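Local coordinates for pyruvate kinase (Pseudomonas aeruginosa, PDB 6QXL), which probably catalyses the last step of glycolysis, transferring the phosphoryl group of phosphoenolpyruvate to ADP to give pyruvate and ATP, at residues L188-M202 / A216-V228. Numbering follows the deposited sequence.
Sequences LDYVAVSFPRDAKDM and AWLVAKIERAEAV. With MG (magnesium ion), chain N.
Strands 190-193 and 217-222 are neighbouring staves of the TIM barrel, joined by a right-handed beta-alpha-beta crossover through helix 199-211, and their C-terminal ends open onto the magnesium site. The parallel ladder alternates: Val191 N donates to Trp217 O (2.9 Å), Val219 N to Val191 O, and so on up to Lys221 N with Val193 O. Small and beta-branched residues suit this pairing; Ala192 CB lies 3.9 Å from Val219 CB on the face carrying Tyr190, while Val191 and Leu218 run side by side on the other.

At the C-terminal ends of the strands polar side chains take over. Lys221 is bent at chi3 (67°), and NZ donates a hydrogen bond to Ser194 OG (3.0 Å), a hydroxyl also hydrogen-bonded to Leu69 O; its ammonium group also forms a salt bridge with Asp68 and a hydrogen bond with a bound malonate. Glu223 OE2 binds magnesium together with Asp250, while OE1 sits over one face of the Phe195 ring and accepts a weak bond from Phe195 N. The Arg224 guanidinium is sandwiched between Phe195 CD1, 3.3 Å from Arg224 CZ, and the guanidinium of Arg197, stacked at 20° with centres 3.8 Å apart. Glu226 and Glu254 probably offset this doubled charge: Arg197 NE reaches Glu226 OE1 (2.9 Å) from above the carboxylate plane, and Arg224 pairs with Glu254 of helix 248-255.

Outside the barrel, Met202 of helix 199-211 rests its SD on Ala220 CB (3.8 Å); strands 64-68 and 243-247 flank the pair.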
ATOM      1  N   LEU A 188     -27.638  12.273 -34.360  1.00 71.14           N
ATOM      2  CA  LEU A 188     -27.443  12.315 -32.924  1.00 66.58           C
ATOM      3  C   LEU A 188     -26.061  11.780 -32.561  1.00 57.75           C
ATOM      4  O   LEU A 188     -25.546  10.864 -33.200  1.00 53.65           O
ATOM      5  CB  LEU A 188     -28.535  11.518 -32.211  1.00 70.61           C
ATOM      6  CG  LEU A 188     -29.972  12.032 -32.340  1.00 62.79           C
ATOM      7  CD1 LEU A 188     -30.878  11.252 -31.419  1.00 60.40           C
ATOM      8  CD2 LEU A 188     -30.071  13.525 -32.044  1.00 58.94           C
ATOM      9  N   ASP A 189     -25.470  12.379 -31.538  1.00 51.01           N
ATOM     10  CA  ASP A 189     -24.136  12.010 -31.089  1.00 49.37           C
ATOM     11  C   ASP A 189     -24.135  10.738 -30.235  1.00 49.50           C
ATOM     12  O   ASP A 189     -23.197   9.943 -30.306  1.00 51.00           O
ATOM     13  CB  ASP A 189     -23.542  13.178 -30.336  1.00 48.53           C
ATOM     14  CG  ASP A 189     -23.586  14.453 -31.153  1.00 46.04           C
ATOM     15  OD1 ASP A 189     -22.938  14.511 -32.205  1.00 46.34           O
ATOM     16  OD2 ASP A 189     -24.323  15.371 -30.791  1.00 47.64           O
ATOM     17  N   TYR A 190     -25.186  10.549 -29.434  1.00 52.54           N
ATOM     18  CA  TYR A 190     -25.322   9.366 -28.584  1.00 49.92           C
ATOM     19  C   TYR A 190     -26.725   8.807 -28.703  1.00 46.84           C
ATOM     20  O   TYR A 190     -27.693   9.550 -28.829  1.00 45.60           O
ATOM     21  CB  TYR A 190     -25.039   9.708 -27.106  1.00 49.06           C
ATOM     22  CG  TYR A 190     -23.597   9.992 -26.800  1.00 46.86           C
ATOM     23  CD1 TYR A 190     -22.685   8.959 -26.622  1.00 45.24           C
ATOM     24  CD2 TYR A 190     -23.139  11.294 -26.695  1.00 47.07           C
ATOM     25  CE1 TYR A 190     -21.360   9.228 -26.343  1.00 43.69           C
ATOM     26  CE2 TYR A 190     -21.812  11.566 -26.413  1.00 40.65           C
ATOM     27  CZ  TYR A 190     -20.946  10.535 -26.218  1.00 40.73           C
ATOM     28  OH  TYR A 190     -19.637  10.820 -25.970  1.00 39.87           O
ATOM     29  N   VAL A 191     -26.822   7.490 -28.635  1.00 44.49           N
ATOM     30  CA  VAL A 191     -28.096   6.789 -28.566  1.00 44.53           C
ATOM     31  C   VAL A 191     -28.041   5.835 -27.383  1.00 41.65           C
ATOM     32  O   VAL A 191     -27.102   5.058 -27.252  1.00 42.68           O
ATOM     33  CB  VAL A 191     -28.366   6.003 -29.849  1.00 41.78           C
ATOM     34  CG1 VAL A 191     -29.576   5.092 -29.703  1.00 42.71           C
ATOM     35  CG2 VAL A 191     -28.595   6.974 -30.988  1.00 46.00           C
ATOM     36  N   ALA A 192     -29.068   5.886 -26.538  1.00 41.01           N
ATOM     37  CA  ALA A 192     -29.128   5.056 -25.337  1.00 40.13           C
ATOM     38  C   ALA A 192     -30.139   3.950 -25.496  1.00 38.24           C
ATOM     39  O   ALA A 192     -31.289   4.193 -25.876  1.00 45.10           O
ATOM     40  CB  ALA A 192     -29.468   5.897 -24.130  1.00 39.23           C
ATOM     41  N   VAL A 193     -29.714   2.724 -25.205  1.00 38.43           N
ATOM     42  CA  VAL A 193     -30.575   1.553 -25.266  1.00 42.11           C
ATOM     43  C   VAL A 193     -31.123   1.262 -23.874  1.00 43.51           C
ATOM     44  O   VAL A 193     -30.365   1.175 -22.920  1.00 43.66           O
ATOM     45  CB  VAL A 193     -29.788   0.343 -25.783  1.00 41.31           C
ATOM     46  CG1 VAL A 193     -30.653  -0.904 -25.813  1.00 40.81           C
ATOM     47  CG2 VAL A 193     -29.249   0.648 -27.158  1.00 42.36           C
ATOM     48  N   SER A 194     -32.447   1.086 -23.781  1.00 47.12           N
ATOM     49  CA  SER A 194     -33.091   0.773 -22.506  1.00 42.98           C
ATOM     50  C   SER A 194     -33.246  -0.722 -22.331  1.00 43.04           C
ATOM     51  O   SER A 194     -33.421  -1.475 -23.293  1.00 48.21           O
ATOM     52  CB  SER A 194     -34.447   1.436 -22.419  1.00 45.47           C
ATOM     53  OG  SER A 194     -34.349   2.843 -22.468  1.00 39.65           O
ATOM     54  N   PHE A 195     -33.111  -1.138 -21.077  1.00 43.75           N
ATOM     55  CA  PHE A 195     -33.348  -2.523 -20.619  1.00 51.96           C
ATOM     56  C   PHE A 195     -32.546  -3.582 -21.331  1.00 51.39           C
ATOM     57  O   PHE A 195     -33.024  -4.689 -21.492  1.00 49.05           O
ATOM     58  CB  PHE A 195     -34.889  -2.905 -20.698  1.00 58.82           C
ATOM     59  CG  PHE A 195     -35.764  -2.183 -19.752  1.00 56.19           C
ATOM     60  CD1 PHE A 195     -35.805  -2.395 -18.397  1.00 53.86           C
ATOM     61  CD2 PHE A 195     -36.499  -1.055 -20.233  1.00 58.37           C
ATOM     62  CE1 PHE A 195     -36.583  -1.569 -17.541  1.00 56.94           C
ATOM     63  CE2 PHE A 195     -37.283  -0.252 -19.405  1.00 55.90           C
ATOM     64  CZ  PHE A 195     -37.337  -0.560 -18.099  1.00 57.89           C
ATOM     65  N   PRO A 196     -31.312  -3.303 -21.778  1.00 48.48           N
ATOM     66  CA  PRO A 196     -30.542  -4.410 -22.331  1.00 47.58           C
ATOM     67  C   PRO A 196     -30.133  -5.385 -21.247  1.00 45.38           C
ATOM     68  O   PRO A 196     -29.925  -4.998 -20.098  1.00 52.89           O
ATOM     69  CB  PRO A 196     -29.309  -3.716 -22.921  1.00 46.31           C
ATOM     70  CG  PRO A 196     -29.141  -2.521 -22.100  1.00 48.07           C
ATOM     71  CD  PRO A 196     -30.496  -2.072 -21.705  1.00 48.72           C
ATOM     72  N   ARG A 197     -30.028  -6.663 -21.604  1.00 46.79           N
ATOM     73  CA  ARG A 197     -29.641  -7.720 -20.682  1.00 49.97           C
ATOM     74  C   ARG A 197     -28.250  -8.252 -20.964  1.00 56.33           C
ATOM     75  O   ARG A 197     -27.619  -8.698 -19.991  1.00 62.02           O
ATOM     76  CB  ARG A 197     -30.660  -8.844 -20.750  1.00 50.08           C
ATOM     77  CG  ARG A 197     -31.929  -8.333 -19.958  1.00 57.05           C
ATOM     78  CD  ARG A 197     -33.036  -9.371 -19.831  1.00 62.94           C
ATOM     79  NE  ARG A 197     -33.961  -9.120 -18.718  1.00 68.30           N
ATOM     80  CZ  ARG A 197     -35.312  -9.244 -18.741  1.00 65.67           C
ATOM     81  NH1 ARG A 197     -35.919  -9.498 -19.884  1.00 62.94           N
ATOM     82  NH2 ARG A 197     -36.029  -8.999 -17.648  1.00 68.07           N
ATOM     83  N   ASP A 198     -27.771  -8.216 -22.187  1.00 56.35           N
ATOM     84  CA  ASP A 198     -26.413  -8.711 -22.452  1.00 62.44           C
ATOM     85  C   ASP A 198     -25.875  -8.090 -23.715  1.00 61.80           C
ATOM     86  O   ASP A 198     -26.568  -7.362 -24.398  1.00 59.02           O
ATOM     87  CB  ASP A 198     -26.396 -10.252 -22.568  1.00 68.99           C
ATOM     88  CG  ASP A 198     -27.382 -10.777 -23.570  1.00 76.67           C
ATOM     89  OD1 ASP A 198     -27.755 -10.103 -24.529  1.00 89.12           O
ATOM     90  OD2 ASP A 198     -27.754 -11.937 -23.380  1.00 84.30           O
ATOM     91  N   ALA A 199     -24.621  -8.372 -24.003  1.00 60.39           N
ATOM     92  CA  ALA A 199     -23.953  -7.826 -25.180  1.00 63.92           C
ATOM     93  C   ALA A 199     -24.752  -8.008 -26.468  1.00 60.65           C
ATOM     94  O   ALA A 199     -24.687  -7.116 -27.324  1.00 55.68           O
ATOM     95  CB  ALA A 199     -22.552  -8.429 -25.330  1.00 69.11           C
ATOM     96  N   LYS A 200     -25.505  -9.094 -26.603  1.00 63.98           N
ATOM     97  CA  LYS A 200     -26.282  -9.317 -27.837  1.00 64.22           C
ATOM     98  C   LYS A 200     -27.255  -8.162 -28.116  1.00 62.74           C
ATOM     99  O   LYS A 200     -27.348  -7.670 -29.234  1.00 61.64           O
ATOM    100  CB  LYS A 200     -27.043 -10.645 -27.813  1.00 65.26           C
ATOM    101  CG  LYS A 200     -26.213 -11.896 -27.636  1.00 74.32           C
ATOM    102  CD  LYS A 200     -27.071 -13.116 -27.265  1.00 80.24           C
ATOM    103  CE  LYS A 200     -26.268 -14.359 -26.827  1.00 81.00           C
ATOM    104  NZ  LYS A 200     -25.536 -15.009 -27.955  1.00 79.92           N
ATOM    105  N   ASP A 201     -27.938  -7.708 -27.098  1.00 58.79           N
ATOM    106  CA  ASP A 201     -28.923  -6.627 -27.215  1.00 53.74           C
ATOM    107  C   ASP A 201     -28.262  -5.351 -27.737  1.00 53.11           C
ATOM    108  O   ASP A 201     -28.839  -4.638 -28.580  1.00 54.28           O
ATOM    109  CB  ASP A 201     -29.630  -6.366 -25.906  1.00 52.36           C
ATOM    110  CG  ASP A 201     -30.382  -7.596 -25.369  1.00 52.02           C
ATOM    111  OD1 ASP A 201     -30.745  -8.464 -26.214  1.00 49.98           O
ATOM    112  OD2 ASP A 201     -30.654  -7.703 -24.168  1.00 46.81           O
ATOM    113  N   MET A 202     -27.039  -5.081 -27.275  1.00 51.14           N
ATOM    114  CA  MET A 202     -26.311  -3.910 -27.729  1.00 49.77           C
ATOM    115  C   MET A 202     -25.749  -4.078 -29.139  1.00 51.12           C
ATOM    116  O   MET A 202     -25.695  -3.108 -29.898  1.00 44.15           O
ATOM    117  CB  MET A 202     -25.158  -3.568 -26.770  1.00 49.57           C
ATOM    118  CG  MET A 202     -25.566  -3.109 -25.374  1.00 51.24           C
ATOM    119  SD  MET A 202     -26.766  -1.782 -25.300  1.00 47.54           S
ATOM    120  CE  MET A 202     -25.797  -0.446 -26.013  1.00 46.05           C
ATOM    121  N   ALA A 216     -23.663   7.611 -34.310  1.00 61.24           N
ATOM    122  CA  ALA A 216     -23.730   7.811 -32.868  1.00 56.01           C
ATOM    123  C   ALA A 216     -23.009   6.714 -32.108  1.00 49.18           C
ATOM    124  O   ALA A 216     -22.914   5.566 -32.568  1.00 37.38           O
ATOM    125  CB  ALA A 216     -25.170   7.882 -32.406  1.00 62.69           C
ATOM    126  N   TRP A 217     -22.519   7.089 -30.933  1.00 48.59           N
ATOM    127  CA  TRP A 217     -22.013   6.133 -29.953  1.00 51.48           C
ATOM    128  C   TRP A 217     -23.170   5.619 -29.103  1.00 50.67           C
ATOM    129  O   TRP A 217     -24.137   6.333 -28.851  1.00 54.69           O
ATOM    130  CB  TRP A 217     -20.946   6.793 -29.090  1.00 52.15           C
ATOM    131  CG  TRP A 217     -19.577   6.763 -29.677  1.00 54.70           C
ATOM    132  CD1 TRP A 217     -19.247   6.519 -30.977  1.00 55.84           C
ATOM    133  CD2 TRP A 217     -18.345   6.982 -28.989  1.00 57.96           C
ATOM    134  NE1 TRP A 217     -17.894   6.585 -31.140  1.00 58.86           N
ATOM    135  CE2 TRP A 217     -17.309   6.836 -29.933  1.00 57.37           C
ATOM    136  CE3 TRP A 217     -18.011   7.296 -27.669  1.00 60.18           C
ATOM    137  CZ2 TRP A 217     -15.961   6.993 -29.603  1.00 51.97           C
ATOM    138  CZ3 TRP A 217     -16.661   7.434 -27.335  1.00 58.19           C
ATOM    139  CH2 TRP A 217     -15.659   7.297 -28.315  1.00 53.78           C
ATOM    140  N   LEU A 218     -23.050   4.381 -28.668  1.00 46.08           N
ATOM    141  CA  LEU A 218     -24.114   3.700 -27.959  1.00 45.22           C
ATOM    142  C   LEU A 218     -23.940   3.719 -26.441  1.00 45.97           C
ATOM    143  O   LEU A 218     -22.868   3.406 -25.932  1.00 49.13           O
ATOM    144  CB  LEU A 218     -24.199   2.259 -28.406  1.00 44.21           C
ATOM    145  CG  LEU A 218     -24.854   2.021 -29.746  1.00 48.61           C
ATOM    146  CD1 LEU A 218     -24.800   0.524 -30.008  1.00 54.05           C
ATOM    147  CD2 LEU A 218     -26.303   2.495 -29.770  1.00 54.42           C
ATOM    148  N   VAL A 219     -25.024   4.044 -25.734  1.00 42.20           N
ATOM    149  CA  VAL A 219     -25.054   4.025 -24.287  1.00 40.23           C
ATOM    150  C   VAL A 219     -25.909   2.879 -23.796  1.00 39.15           C
ATOM    151  O   VAL A 219     -27.085   2.820 -24.114  1.00 44.34           O
ATOM    152  CB  VAL A 219     -25.619   5.324 -23.715  1.00 39.08           C
ATOM    153  CG1 VAL A 219     -25.505   5.315 -22.194  1.00 37.67           C
ATOM    154  CG2 VAL A 219     -24.895   6.519 -24.313  1.00 41.38           C
ATOM    155  N   ALA A 220     -25.324   1.986 -23.013  1.00 42.30           N
ATOM    156  CA  ALA A 220     -26.083   0.921 -22.361  1.00 44.76           C
ATOM    157  C   ALA A 220     -26.617   1.384 -21.031  1.00 43.29           C
ATOM    158  O   ALA A 220     -25.854   1.736 -20.140  1.00 37.18           O
ATOM    159  CB  ALA A 220     -25.235  -0.326 -22.166  1.00 44.81           C
ATOM    160  N   LYS A 221     -27.933   1.391 -20.890  1.00 44.52           N
ATOM    161  CA  LYS A 221     -28.562   1.717 -19.618  1.00 43.53           C
ATOM    162  C   LYS A 221     -28.627   0.477 -18.754  1.00 39.09           C
ATOM    163  O   LYS A 221     -29.245  -0.496 -19.127  1.00 42.25           O
ATOM    164  CB  LYS A 221     -29.941   2.296 -19.858  1.00 46.88           C
ATOM    165  CG  LYS A 221     -29.882   3.649 -20.549  1.00 46.94           C
ATOM    166  CD  LYS A 221     -31.224   4.065 -21.097  1.00 45.02           C
ATOM    167  CE  LYS A 221     -32.236   4.343 -19.993  1.00 43.85           C
ATOM    168  NZ  LYS A 221     -33.471   4.951 -20.522  1.00 41.33           N
ATOM    169  N   ILE A 222     -27.981   0.516 -17.597  1.00 35.84           N
ATOM    170  CA  ILE A 222     -27.955  -0.621 -16.683  1.00 37.37           C
ATOM    171  C   ILE A 222     -29.196  -0.518 -15.786  1.00 37.22           C
ATOM    172  O   ILE A 222     -29.200   0.211 -14.820  1.00 36.18           O
ATOM    173  CB  ILE A 222     -26.664  -0.645 -15.846  1.00 36.79           C
ATOM    174  CG1 ILE A 222     -25.421  -0.436 -16.726  1.00 35.90           C
ATOM    175  CG2 ILE A 222     -26.552  -1.937 -15.070  1.00 35.26           C
ATOM    176  CD1 ILE A 222     -25.344  -1.318 -17.929  1.00 36.30           C
ATOM    177  N   GLU A 223     -30.279  -1.170 -16.196  1.00 36.79           N
ATOM    178  CA  GLU A 223     -31.569  -1.185 -15.533  1.00 38.36           C
ATOM    179  C   GLU A 223     -32.139  -2.577 -15.242  1.00 43.44           C
ATOM    180  O   GLU A 223     -33.201  -2.677 -14.731  1.00 53.28           O
ATOM    181  CB  GLU A 223     -32.611  -0.495 -16.429  1.00 38.39           C
ATOM    182  CG  GLU A 223     -32.471   0.991 -16.677  1.00 41.57           C
ATOM    183  CD  GLU A 223     -33.528   1.594 -17.589  1.00 44.13           C
ATOM    184  OE1 GLU A 223     -33.582   1.184 -18.732  1.00 47.73           O
ATOM    185  OE2 GLU A 223     -34.282   2.505 -17.184  1.00 42.99           O
ATOM    186  N   ARG A 224     -31.466  -3.650 -15.593  1.00 42.38           N
ATOM    187  CA  ARG A 224     -32.027  -4.993 -15.432  1.00 43.55           C
ATOM    188  C   ARG A 224     -31.276  -5.775 -14.412  1.00 42.53           C
ATOM    189  O   ARG A 224     -30.055  -5.716 -14.380  1.00 45.28           O
ATOM    190  CB  ARG A 224     -32.050  -5.779 -16.749  1.00 49.15           C
ATOM    191  CG  ARG A 224     -33.165  -5.361 -17.630  1.00 53.16           C
ATOM    192  CD  ARG A 224     -34.503  -6.054 -17.480  1.00 60.21           C
ATOM    193  NE  ARG A 224     -35.274  -5.968 -18.667  1.00 66.79           N
ATOM    194  CZ  ARG A 224     -36.575  -5.612 -18.732  1.00 66.38           C
ATOM    195  NH1 ARG A 224     -37.257  -5.318 -17.628  1.00 68.96           N
ATOM    196  NH2 ARG A 224     -37.204  -5.552 -19.903  1.00 63.02           N
ATOM    197  N   ALA A 225     -31.960  -6.527 -13.583  1.00 39.76           N
ATOM    198  CA  ALA A 225     -31.301  -7.407 -12.625  1.00 40.68           C
ATOM    199  C   ALA A 225     -30.272  -8.318 -13.255  1.00 45.43           C
ATOM    200  O   ALA A 225     -29.195  -8.531 -12.700  1.00 42.63           O
ATOM    201  CB  ALA A 225     -32.322  -8.202 -11.832  1.00 42.15           C
ATOM    202  N   GLU A 226     -30.585  -8.808 -14.459  1.00 47.61           N
ATOM    203  CA  GLU A 226     -29.701  -9.758 -15.154  1.00 48.88           C
ATOM    204  C   GLU A 226     -28.396  -9.100 -15.562  1.00 48.74           C
ATOM    205  O   GLU A 226     -27.372  -9.763 -15.612  1.00 45.51           O
ATOM    206  CB  GLU A 226     -30.403 -10.340 -16.396  1.00 52.49           C
ATOM    207  CG  GLU A 226     -31.652 -11.185 -16.129  1.00 58.11           C
ATOM    208  CD  GLU A 226     -32.923 -10.402 -15.817  1.00 64.59           C
ATOM    209  OE1 GLU A 226     -33.014  -9.161 -15.983  1.00 69.76           O
ATOM    210  OE2 GLU A 226     -33.844 -11.025 -15.306  1.00 75.13           O
ATOM    211  N   ALA A 227     -28.430  -7.804 -15.833  1.00 51.47           N
ATOM    212  CA  ALA A 227     -27.231  -7.061 -16.227  1.00 53.98           C
ATOM    213  C   ALA A 227     -26.177  -6.930 -15.126  1.00 51.30           C
ATOM    214  O   ALA A 227     -25.006  -6.707 -15.436  1.00 48.19           O
ATOM    215  CB  ALA A 227     -27.619  -5.674 -16.732  1.00 56.04           C
ATOM    216  N   VAL A 228     -26.588  -7.057 -13.863  1.00 45.54           N
ATOM    217  CA  VAL A 228     -25.671  -6.912 -12.730  1.00 44.64           C
ATOM    218  C   VAL A 228     -25.604  -8.177 -11.884  1.00 47.11           C
ATOM    219  O   VAL A 228     -25.057  -8.155 -10.783  1.00 44.79           O
ATOM    220  CB  VAL A 228     -26.063  -5.700 -11.857  1.00 42.33           C
ATOM    221  CG1 VAL A 228     -25.859  -4.417 -12.648  1.00 42.15           C
ATOM    222  CG2 VAL A 228     -27.522  -5.799 -11.387  1.00 43.79           C
TER
HETATM  223 MG    MG N 502     -35.232   3.785 -16.900  1.00 49.22          MG
HETATM  224  O   HOH W   1     -26.179   9.141 -35.796  1.00 55.73           O
HETATM  225  O   HOH W   2     -34.587  -6.680 -21.308  1.00 55.30           O
HETATM  226  O   HOH W   3     -30.108  -2.826 -18.408  1.00 38.08           O
HETATM  227  O   HOH W   4     -37.436   4.971 -16.281  1.00 61.79           O